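Invasion protein INVA (PDB 2X49) is an export-apparatus protein of the Salmonella type III secretion system involved in invasion of the intestinal epithelium, represented here by its C-terminal domain. Local coordinates at residues E23-L27 and A28-R32; L165-V168 and L169-T173; V315-F318 and G319-A322; A134-L137 and A138-N142. One frame throughout, in Å; residues are numbered along the deposited sequence.

In the fold
All four contacts are local, each made within one continuous run of chain where a helix or strand ends or gives way to a turn. Interactions 1 and 4 touch each other: Leu31 CD2 of the helix 27-39 lies 4.3 Å from Leu137 CD1 of the helix 125-139. Interaction 4 is buried, about 7 Å from the chain centre, and an asparagine side chain closes its helix end. Interactions 1 and 2 are partly buried, with charged side chains outward and leucine or valine inward; interaction 3, also partly buried and about 34 Å from interaction 1 between centres, pins a turn to the edge strand of a parallel sheet through a carboxylate.

Interaction 1 (E23-L27 and A28-R32); sequences EKAQL and AERLR
A Schellman motif joins the helix 16-24 to the helix 27-39, and across this junction Arg30 reaches back to Ala25 while Glu29 folds over Gln26. Gln26 has left the first helix with positive phi and its N bonds back to Glu23 O. Arg30 NH1 donates to Ala25 O at 2.7 Å, nearly straight at 168°, using a lone pair in the carbonyl plane; the oxygen also lies close to the guanidinium plane. The bend of the Arg30 chain at chi3, 72°, turns the guanidinium back toward the end of the first helix, and CD passes close to the same oxygen. The same residue is gripped by its backbone, since Arg30 N donates to Gln26 O at 2.8 Å. As Gln26 is also the N-cap of the second helix, one residue ends the first helix and opens the next, whose following turn is marked by the bond from Leu31 N to Leu27 O. On the outer side the Gln26 and Glu29 side chains cross at about a right angle, with amide and carboxylate planes 15° apart. Glu29 OE2 comes over the backbone of Gln26, 3.4 Å from Gln26 CA, while OE1 stands 3.8 Å from Gln26 CG. A water donates 2.8 Å bonds to both Glu29 OE1 and Glu23 O, tying the carboxylate to the last turn of the preceding helix. On the inner side Leu27 and Leu31 pack on Leu129 and Tyr130 of the helix 125-139, and Ala28 rests on Val46.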
loop_
_atom_site.group_PDB
_atom_site.type_symbol
_atom_site.label_atom_id
_atom_site.label_comp_id
_atom_site.label_asym_id
_atom_site.label_seq_id
_atom_site.Cartn_x
_atom_site.Cartn_y
_atom_site.Cartn_z
ATOM N N GLU A 23 12.063 1.733 22.207
ATOM C CA GLU A 23 13.123 0.738 22.354
ATOM C C GLU A 23 12.658 -0.543 23.018
ATOM O O GLU A 23 13.009 -1.661 22.616
ATOM C CB GLU A 23 14.354 1.279 23.098
ATOM C CG GLU A 23 15.030 2.353 22.288
ATOM C CD GLU A 23 16.110 3.093 23.053
ATOM O OE1 GLU A 23 16.312 2.828 24.257
ATOM O OE2 GLU A 23 16.765 3.941 22.422
ATOM N N LYS A 24 11.904 -0.389 24.100
ATOM C CA LYS A 24 11.449 -1.566 24.839
ATOM C C LYS A 24 10.512 -2.401 24.010
ATOM O O LYS A 24 10.469 -3.619 24.141
ATOM C CB LYS A 24 10.772 -1.199 26.160
ATOM C CG LYS A 24 11.755 -0.680 27.153
ATOM C CD LYS A 24 11.075 -0.006 28.341
ATOM C CE LYS A 24 12.001 -0.013 29.537
ATOM N NZ LYS A 24 11.348 0.619 30.728
ATOM N N ALA A 25 9.768 -1.694 23.179
ATOM C CA ALA A 25 8.747 -2.323 22.295
ATOM C C ALA A 25 9.391 -2.927 21.050
ATOM O O ALA A 25 8.770 -3.622 20.275
ATOM C CB ALA A 25 7.703 -1.331 21.890
ATOM N N GLN A 26 10.673 -2.702 20.932
ATOM C CA GLN A 26 11.470 -3.171 19.777
ATOM C C GLN A 26 10.889 -2.723 18.439
ATOM O O GLN A 26 10.816 -3.512 17.462
ATOM C CB GLN A 26 11.612 -4.690 19.810
ATOM C CG GLN A 26 12.360 -5.231 21.059
ATOM C CD GLN A 26 12.818 -6.675 20.933
ATOM O OE1 GLN A 26 12.902 -7.227 19.828
ATOM N NE2 GLN A 26 13.137 -7.291 22.058
ATOM N N LEU A 27 10.510 -1.467 18.406
ATOM C CA LEU A 27 9.959 -0.815 17.199
ATOM C C LEU A 27 10.779 -1.145 15.965
ATOM O O LEU A 27 10.240 -1.580 14.944
ATOM C CB LEU A 27 9.874 0.695 17.339
ATOM C CG LEU A 27 9.267 1.470 16.162
ATOM C CD1 LEU A 27 7.900 0.942 15.897
ATOM C CD2 LEU A 27 9.276 2.974 16.426
ATOM N N ALA A 28 12.067 -0.894 16.051
ATOM C CA ALA A 28 12.921 -0.965 14.826
ATOM C C ALA A 28 12.982 -2.379 14.298
ATOM O O ALA A 28 12.813 -2.655 13.084
ATOM C CB ALA A 28 14.352 -0.435 15.135
ATOM N N GLU A 29 13.139 -3.292 15.232
ATOM C CA GLU A 29 13.393 -4.712 14.919
ATOM C C GLU A 29 12.113 -5.333 14.390
ATOM O O GLU A 29 12.118 -6.093 13.417
ATOM C CB GLU A 29 13.961 -5.469 16.129
ATOM C CG GLU A 29 15.247 -4.796 16.732
ATOM C CD GLU A 29 15.006 -3.906 18.020
ATOM O OE1 GLU A 29 15.526 -4.263 19.121
ATOM O OE2 GLU A 29 14.339 -2.846 17.936
ATOM N N ARG A 30 11.013 -4.909 14.994
ATOM C CA ARG A 30 9.695 -5.469 14.644
ATOM C C ARG A 30 9.208 -4.940 13.278
ATOM O O ARG A 30 8.576 -5.659 12.485
ATOM C CB ARG A 30 8.664 -5.177 15.719
ATOM C CG ARG A 30 8.822 -6.105 16.868
ATOM C CD ARG A 30 8.131 -5.522 18.111
ATOM N NE ARG A 30 6.682 -5.600 17.966
ATOM C CZ ARG A 30 5.788 -5.027 18.768
ATOM N NH1 ARG A 30 6.152 -4.306 19.824
ATOM N NH2 ARG A 30 4.496 -5.198 18.510
ATOM N N LEU A 31 9.534 -3.689 12.999
ATOM C CA LEU A 31 9.259 -3.094 11.671
ATOM C C LEU A 31 9.929 -3.933 10.597
ATOM O O LEU A 31 9.319 -4.279 9.560
ATOM C CB LEU A 31 9.691 -1.619 11.567
ATOM C CG LEU A 31 9.702 -0.976 10.181
ATOM C CD1 LEU A 31 8.274 -0.985 9.641
ATOM C CD2 LEU A 31 10.287 0.488 10.255
ATOM N N ARG A 32 11.181 -4.263 10.848
ATOM C CA ARG A 32 11.997 -4.992 9.847
ATOM C C ARG A 32 11.511 -6.404 9.696
ATOM O O ARG A 32 11.338 -6.888 8.573
ATOM C CB ARG A 32 13.499 -4.982 10.139
ATOM C CG ARG A 32 14.061 -3.591 10.016
ATOM C CD ARG A 32 15.524 -3.557 10.315
ATOM N NE ARG A 32 16.247 -3.925 9.102
ATOM C CZ ARG A 32 17.401 -4.573 9.039
ATOM N NH1 ARG A 32 18.032 -4.993 10.124
ATOM N NH2 ARG A 32 17.928 -4.805 7.856
HETATM O O HOH W 1 15.373 -2.325 21.176
#

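Interaction 2 (L165-V168 and L169-T173); sequences LKEV and LRHAT
Glu167 and His171 meet at the C-terminal end of the helix 162-169, with Arg170 alongside, where the chain turns through a short loop toward the helix 174-185. The tight part is the backbone around Val168. Its carbonyl oxygen accepts two bonds, from His171 N and Ala172 N, each 3.0 Å long; the first donor stands above the carbonyl plane and the second lies nearly in line with the C=O bond. One turn earlier Leu169 N still makes the regular helical bond to Leu165 O, 3.0 Å; beyond it three-residue bonds appear beside four-residue ones. Arg170 N bonds to Glu167 O and only weakly to Lys166 O, His171 N to Val168 O. The buried Val168 side chain packs on Met198, Leu201 and Ala202 of the helix 194-204, and also on Ile177. Leu165 and Leu169 lie side by side, pointing the same way, with Leu165 CG 4.0 Å from Leu169 CD1.

The polar side is much looser. The Glu167 chain bends at chi2 (57°), which brings its carboxylate up to two neighbouring basic groups. Glu167 OE2 takes a weak, bent bond from His171 NE2 at 3.3 Å, near the ring plane and at its edge, although carboxylate and ring are turned 54° apart. Glu167 OE1 forms a long salt bridge, 3.7 Å, to Arg170 NH1. One carboxylate thus serves two basic partners, neither firmly, and would probably offset their closeness; the imidazole's charge may be pulled both ways, and the firmer bonds are those of the backbone, such as the two to Val168 O.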
loop_
_atom_site.group_PDB
_atom_site.type_symbol
_atom_site.label_atom_id
_atom_site.label_comp_id
_atom_site.label_asym_id
_atom_site.label_seq_id
_atom_site.Cartn_x
_atom_site.Cartn_y
_atom_site.Cartn_z
ATOM N N LEU A 165 13.054 -21.653 -12.945
ATOM C CA LEU A 165 13.893 -20.456 -13.077
ATOM C C LEU A 165 14.492 -20.451 -14.494
ATOM O O LEU A 165 14.521 -19.435 -15.168
ATOM C CB LEU A 165 15.017 -20.420 -12.027
ATOM C CG LEU A 165 15.806 -19.099 -11.960
ATOM C CD1 LEU A 165 14.867 -17.967 -11.672
ATOM C CD2 LEU A 165 16.904 -19.135 -10.937
ATOM N N LYS A 166 14.918 -21.619 -14.920
ATOM C CA LYS A 166 15.523 -21.784 -16.259
ATOM C C LYS A 166 14.583 -21.214 -17.310
ATOM O O LYS A 166 14.978 -20.465 -18.209
ATOM C CB LYS A 166 15.810 -23.250 -16.592
ATOM C CG LYS A 166 17.093 -23.731 -15.986
ATOM C CD LYS A 166 17.440 -25.142 -16.403
ATOM C CE LYS A 166 17.551 -25.227 -17.909
ATOM N NZ LYS A 166 18.482 -24.191 -18.429
ATOM N N GLU A 167 13.317 -21.586 -17.183
ATOM C CA GLU A 167 12.317 -21.229 -18.213
ATOM C C GLU A 167 12.020 -19.750 -18.213
ATOM O O GLU A 167 11.869 -19.085 -19.242
ATOM C CB GLU A 167 11.022 -22.023 -18.029
ATOM C CG GLU A 167 9.957 -21.776 -19.118
ATOM C CD GLU A 167 10.394 -22.055 -20.580
ATOM O OE1 GLU A 167 11.390 -22.775 -20.828
ATOM O OE2 GLU A 167 9.689 -21.548 -21.496
ATOM N N VAL A 168 11.890 -19.210 -17.020
ATOM C CA VAL A 168 11.581 -17.793 -16.864
ATOM C C VAL A 168 12.663 -16.938 -17.486
ATOM O O VAL A 168 12.367 -15.975 -18.208
ATOM C CB VAL A 168 11.342 -17.410 -15.404
ATOM C CG1 VAL A 168 11.201 -15.884 -15.288
ATOM C CG2 VAL A 168 10.047 -18.075 -14.946
ATOM N N LEU A 169 13.896 -17.349 -17.265
ATOM C CA LEU A 169 15.046 -16.516 -17.629
ATOM C C LEU A 169 15.270 -16.541 -19.142
ATOM O O LEU A 169 16.078 -15.763 -19.695
ATOM C CB LEU A 169 16.304 -16.936 -16.889
ATOM C CG LEU A 169 16.392 -16.396 -15.472
ATOM C CD1 LEU A 169 17.667 -16.908 -14.799
ATOM C CD2 LEU A 169 16.257 -14.858 -15.439
ATOM N N ARG A 170 14.629 -17.505 -19.783
ATOM C CA ARG A 170 14.708 -17.620 -21.237
ATOM C C ARG A 170 13.882 -16.546 -21.907
ATOM O O ARG A 170 14.043 -16.271 -23.091
ATOM C CB ARG A 170 14.220 -18.973 -21.716
ATOM C CG ARG A 170 15.278 -20.004 -21.701
ATOM C CD ARG A 170 14.765 -21.308 -22.316
ATOM N NE ARG A 170 14.802 -21.343 -23.757
ATOM C CZ ARG A 170 13.767 -21.491 -24.572
ATOM N NH1 ARG A 170 12.532 -21.597 -24.119
ATOM N NH2 ARG A 170 14.003 -21.548 -25.878
ATOM N N HIS A 171 12.967 -15.983 -21.140
ATOM C CA HIS A 171 11.927 -15.049 -21.636
ATOM C C HIS A 171 11.910 -13.650 -21.019
ATOM O O HIS A 171 11.263 -12.736 -21.519
ATOM C CB HIS A 171 10.521 -15.685 -21.572
ATOM C CG HIS A 171 10.411 -16.896 -22.419
ATOM N ND1 HIS A 171 10.320 -16.817 -23.792
ATOM C CD2 HIS A 171 10.443 -18.221 -22.119
ATOM C CE1 HIS A 171 10.306 -18.040 -24.298
ATOM N NE2 HIS A 171 10.350 -18.910 -23.308
ATOM N N ALA A 172 12.596 -13.532 -19.907
ATOM C CA ALA A 172 12.735 -12.265 -19.162
ATOM C C ALA A 172 14.106 -12.188 -18.530
ATOM O O ALA A 172 14.594 -13.174 -17.985
ATOM C CB ALA A 172 11.634 -12.149 -18.071
ATOM N N THR A 173 14.741 -11.025 -18.628
ATOM C CA THR A 173 16.018 -10.793 -17.959
ATOM C C THR A 173 15.814 -10.467 -16.502
ATOM O O THR A 173 14.706 -10.111 -16.086
ATOM C CB THR A 173 16.792 -9.614 -18.539
ATOM O OG1 THR A 173 15.989 -8.443 -18.407
ATOM C CG2 THR A 173 17.120 -9.847 -20.068
#

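Interaction 3 (V315-F318 and G319-A322)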
loop_
_atom_site.group_PDB
_atom_site.type_symbol
_atom_site.label_atom_id
_atom_site.label_comp_id
_atom_site.label_asym_id
_atom_site.label_seq_id
_atom_site.Cartn_x
_atom_site.Cartn_y
_atom_site.Cartn_z
ATOM N N VAL A 315 -5.884 0.745 -5.895
ATOM C CA VAL A 315 -6.937 0.497 -6.891
ATOM C C VAL A 315 -6.861 -0.966 -7.313
ATOM O O VAL A 315 -5.863 -1.410 -7.819
ATOM C CB VAL A 315 -6.808 1.436 -8.125
ATOM C CG1 VAL A 315 -8.023 1.249 -9.022
ATOM C CG2 VAL A 315 -6.599 2.962 -7.722
ATOM N N LEU A 316 -7.952 -1.678 -7.046
ATOM C CA LEU A 316 -8.114 -3.116 -7.423
ATOM C C LEU A 316 -9.157 -3.288 -8.501
ATOM O O LEU A 316 -10.129 -2.550 -8.574
ATOM C CB LEU A 316 -8.500 -3.981 -6.208
ATOM C CG LEU A 316 -7.583 -3.968 -4.960
ATOM C CD1 LEU A 316 -7.947 -5.052 -3.933
ATOM C CD2 LEU A 316 -6.121 -4.070 -5.311
ATOM N N SER A 317 -8.943 -4.314 -9.328
ATOM C CA SER A 317 -9.944 -4.669 -10.303
ATOM C C SER A 317 -10.973 -5.642 -9.712
ATOM O O SER A 317 -10.725 -6.331 -8.734
ATOM C CB SER A 317 -9.302 -5.241 -11.537
ATOM O OG SER A 317 -8.797 -6.528 -11.241
ATOM N N PHE A 318 -12.130 -5.698 -10.345
ATOM C CA PHE A 318 -13.196 -6.618 -9.933
ATOM C C PHE A 318 -12.700 -8.070 -9.915
ATOM O O PHE A 318 -13.055 -8.870 -9.043
ATOM C CB PHE A 318 -14.449 -6.480 -10.812
ATOM C CG PHE A 318 -15.058 -5.089 -10.841
ATOM C CD1 PHE A 318 -15.233 -4.339 -9.682
ATOM C CD2 PHE A 318 -15.455 -4.517 -12.040
ATOM C CE1 PHE A 318 -15.830 -3.074 -9.740
ATOM C CE2 PHE A 318 -16.046 -3.237 -12.100
ATOM C CZ PHE A 318 -16.213 -2.514 -10.949
ATOM N N GLY A 319 -11.874 -8.427 -10.885
ATOM C CA GLY A 319 -11.301 -9.771 -10.928
ATOM C C GLY A 319 -10.333 -10.088 -9.806
ATOM O O GLY A 319 -10.153 -11.219 -9.358
ATOM N N GLU A 320 -9.670 -9.042 -9.369
ATOM C CA GLU A 320 -8.667 -9.151 -8.320
ATOM C C GLU A 320 -9.297 -9.532 -7.002
ATOM O O GLU A 320 -8.645 -10.172 -6.188
ATOM C CB GLU A 320 -7.778 -7.914 -8.202
ATOM C CG GLU A 320 -6.681 -7.903 -9.318
ATOM C CD GLU A 320 -5.892 -6.577 -9.430
ATOM O OE1 GLU A 320 -6.222 -5.602 -8.742
ATOM O OE2 GLU A 320 -4.980 -6.512 -10.295
ATOM N N ILE A 321 -10.577 -9.221 -6.839
ATOM C CA ILE A 321 -11.303 -9.522 -5.572
ATOM C C ILE A 321 -12.314 -10.678 -5.717
ATOM O O ILE A 321 -13.259 -10.790 -4.946
ATOM C CB ILE A 321 -11.982 -8.244 -4.935
ATOM C CG1 ILE A 321 -13.131 -7.748 -5.813
ATOM C CG2 ILE A 321 -10.930 -7.147 -4.661
ATOM C CD1 ILE A 321 -14.195 -6.991 -5.054
ATOM N N ALA A 322 -12.052 -11.568 -6.670
ATOM C CA ALA A 322 -12.925 -12.726 -6.930
ATOM C C ALA A 322 -13.048 -13.653 -5.728
ATOM O O ALA A 322 -14.079 -14.284 -5.499
ATOM C CB ALA A 322 -12.432 -13.502 -8.184
#
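Gly319 follows Phe318 directly as the chain leaves the edge strand 314-317 and begins to coil, and it leads into Glu320, which carries the contact. The Glu320 chain is extended beyond CG and runs back alongside Ser317, so that OE1 accepts a 3.1 Å bond from Ser317 N, straight at 165°, the donor standing above the carboxylate plane. At the other end of the residue Glu320 N donates to Ser317 OG at 3.3 Å and weakly to Ser317 O. Ser317 OG sits between its own N and carbonyl carbon (chi1 71°), where it also meets Glu320 CG at 3.2 Å. The far oxygen, OE2, is held by a salt bridge to Arg219. Next, Ile321 N makes weak bonds to the carbonyls of Ser317 and Phe318, and Ile321 CG2 packs against Leu316 CD1 at 3.7 Å, both side chains touching Leu293 of the neighbouring strand. Ala322 N bonds weakly to Gly319 O, continuing the turn. Ser317 and Glu320, each answering the other's backbone N through its side chain, form the reciprocal arrangement of a capping box, here where a strand of the parallel sheet passes into a tight turn.

Interaction 4 (A134-L137 and A138-N142); sequences AVTL and ARNVN
Thr136 and Asn140 meet at the C-terminal end of the helix 125-139, where Asn140 is the first residue to leave helical geometry. Its side-chain amide takes over the bonding: Asn140 ND2 donates to Thr136 O at 2.9 Å, nearly straight at 165°, with the oxygen close to the amide plane. Asn140 N adds only weak bonds, to Thr136 O and Leu137 O. With chi1 at -80°, CG of Asn140 is swung back beside its own N, which lays the amide along the Thr136 side chain, the two pointing the same way. Behind this end the helix is regular, with Ala138 N bonded to Ala134 O at 2.8 Å.

In the next shell Arg139 bends at chi3 and crosses Thr136, whose CA lies over one face of the guanidinium. The group is fixed by a salt bridge from NH1 to Asp312. Thr136 OG1 is bonded to Cys132 O one turn earlier, while Thr136 and Asn140 both pack on Val68 of the strand 66-72, and Leu137 on Ile63 of the strand 58-63. A water near the guanidinium plane links the Thr136 and Arg139 side chains, donating to Thr136 OG1 at 2.9 Å and accepting from Arg139 NH1 at 3.3 Å.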
loop_
_atom_site.group_PDB
_atom_site.type_symbol
_atom_site.label_atom_id
_atom_site.label_comp_id
_atom_site.label_asym_id
_atom_site.label_seq_id
_atom_site.Cartn_x
_atom_site.Cartn_y
_atom_site.Cartn_z
ATOM N N ALA A 134 4.536 0.899 6.948
ATOM C CA ALA A 134 4.592 -0.129 5.894
ATOM C C ALA A 134 4.053 0.378 4.584
ATOM O O ALA A 134 4.631 0.123 3.507
ATOM C CB ALA A 134 3.868 -1.373 6.314
ATOM N N VAL A 135 2.933 1.069 4.651
ATOM C CA VAL A 135 2.284 1.615 3.447
ATOM C C VAL A 135 3.240 2.562 2.735
ATOM O O VAL A 135 3.432 2.537 1.508
ATOM C CB VAL A 135 0.934 2.291 3.819
ATOM C CG1 VAL A 135 0.397 3.209 2.758
ATOM C CG2 VAL A 135 -0.047 1.191 4.234
ATOM N N THR A 136 3.910 3.375 3.527
ATOM C CA THR A 136 4.755 4.419 2.980
ATOM C C THR A 136 6.029 3.802 2.422
ATOM O O THR A 136 6.537 4.220 1.377
ATOM C CB THR A 136 5.112 5.500 4.046
ATOM O OG1 THR A 136 3.870 6.030 4.549
ATOM C CG2 THR A 136 5.930 6.611 3.456
ATOM N N LEU A 137 6.521 2.804 3.126
ATOM C CA LEU A 137 7.769 2.108 2.691
ATOM C C LEU A 137 7.548 1.286 1.430
ATOM O O LEU A 137 8.405 1.273 0.559
ATOM C CB LEU A 137 8.386 1.288 3.803
ATOM C CG LEU A 137 9.016 2.135 4.888
ATOM C CD1 LEU A 137 9.290 1.346 6.178
ATOM C CD2 LEU A 137 10.334 2.785 4.442
ATOM N N ALA A 138 6.393 0.639 1.335
ATOM C CA ALA A 138 6.029 -0.119 0.095
ATOM C C ALA A 138 6.079 0.820 -1.099
ATOM O O ALA A 138 6.640 0.499 -2.150
ATOM C CB ALA A 138 4.620 -0.764 0.216
ATOM N N ARG A 139 5.476 1.985 -0.980
ATOM C CA ARG A 139 5.392 2.951 -2.087
ATOM C C ARG A 139 6.781 3.376 -2.579
ATOM O O ARG A 139 7.008 3.702 -3.756
ATOM C CB ARG A 139 4.571 4.179 -1.661
ATOM C CG ARG A 139 4.427 5.295 -2.621
ATOM C CD ARG A 139 3.299 6.197 -2.115
ATOM N NE ARG A 139 3.671 7.167 -1.083
ATOM C CZ ARG A 139 3.091 7.272 0.111
ATOM N NH1 ARG A 139 2.116 6.454 0.467
ATOM N NH2 ARG A 139 3.494 8.205 0.964
ATOM N N ASN A 140 7.699 3.372 -1.630
ATOM C CA ASN A 140 9.054 3.931 -1.800
ATOM C C ASN A 140 10.066 2.796 -1.992
ATOM O O ASN A 140 11.267 2.934 -1.800
ATOM C CB ASN A 140 9.435 4.849 -0.629
ATOM C CG ASN A 140 8.840 6.206 -0.746
ATOM O OD1 ASN A 140 9.325 7.062 -1.500
ATOM N ND2 ASN A 140 7.826 6.475 0.065
ATOM N N VAL A 141 9.533 1.684 -2.453
ATOM C CA VAL A 141 10.308 0.442 -2.614
ATOM C C VAL A 141 11.614 0.617 -3.427
ATOM O O VAL A 141 12.637 -0.008 -3.118
ATOM C CB VAL A 141 9.458 -0.699 -3.230
ATOM C CG1 VAL A 141 8.928 -0.337 -4.586
ATOM C CG2 VAL A 141 10.300 -1.977 -3.299
ATOM N N ASN A 142 11.577 1.498 -4.406
ATOM C CA ASN A 142 12.738 1.663 -5.295
ATOM C C ASN A 142 13.973 2.229 -4.565
ATOM O O ASN A 142 15.092 2.217 -5.073
ATOM C CB ASN A 142 12.401 2.493 -6.554
ATOM C CG ASN A 142 11.478 1.752 -7.549
ATOM O OD1 ASN A 142 10.456 1.070 -7.044
ATOM N ND2 ASN A 142 11.654 1.871 -8.772
HETATM O O HOH W 2 1.541 7.420 3.533
#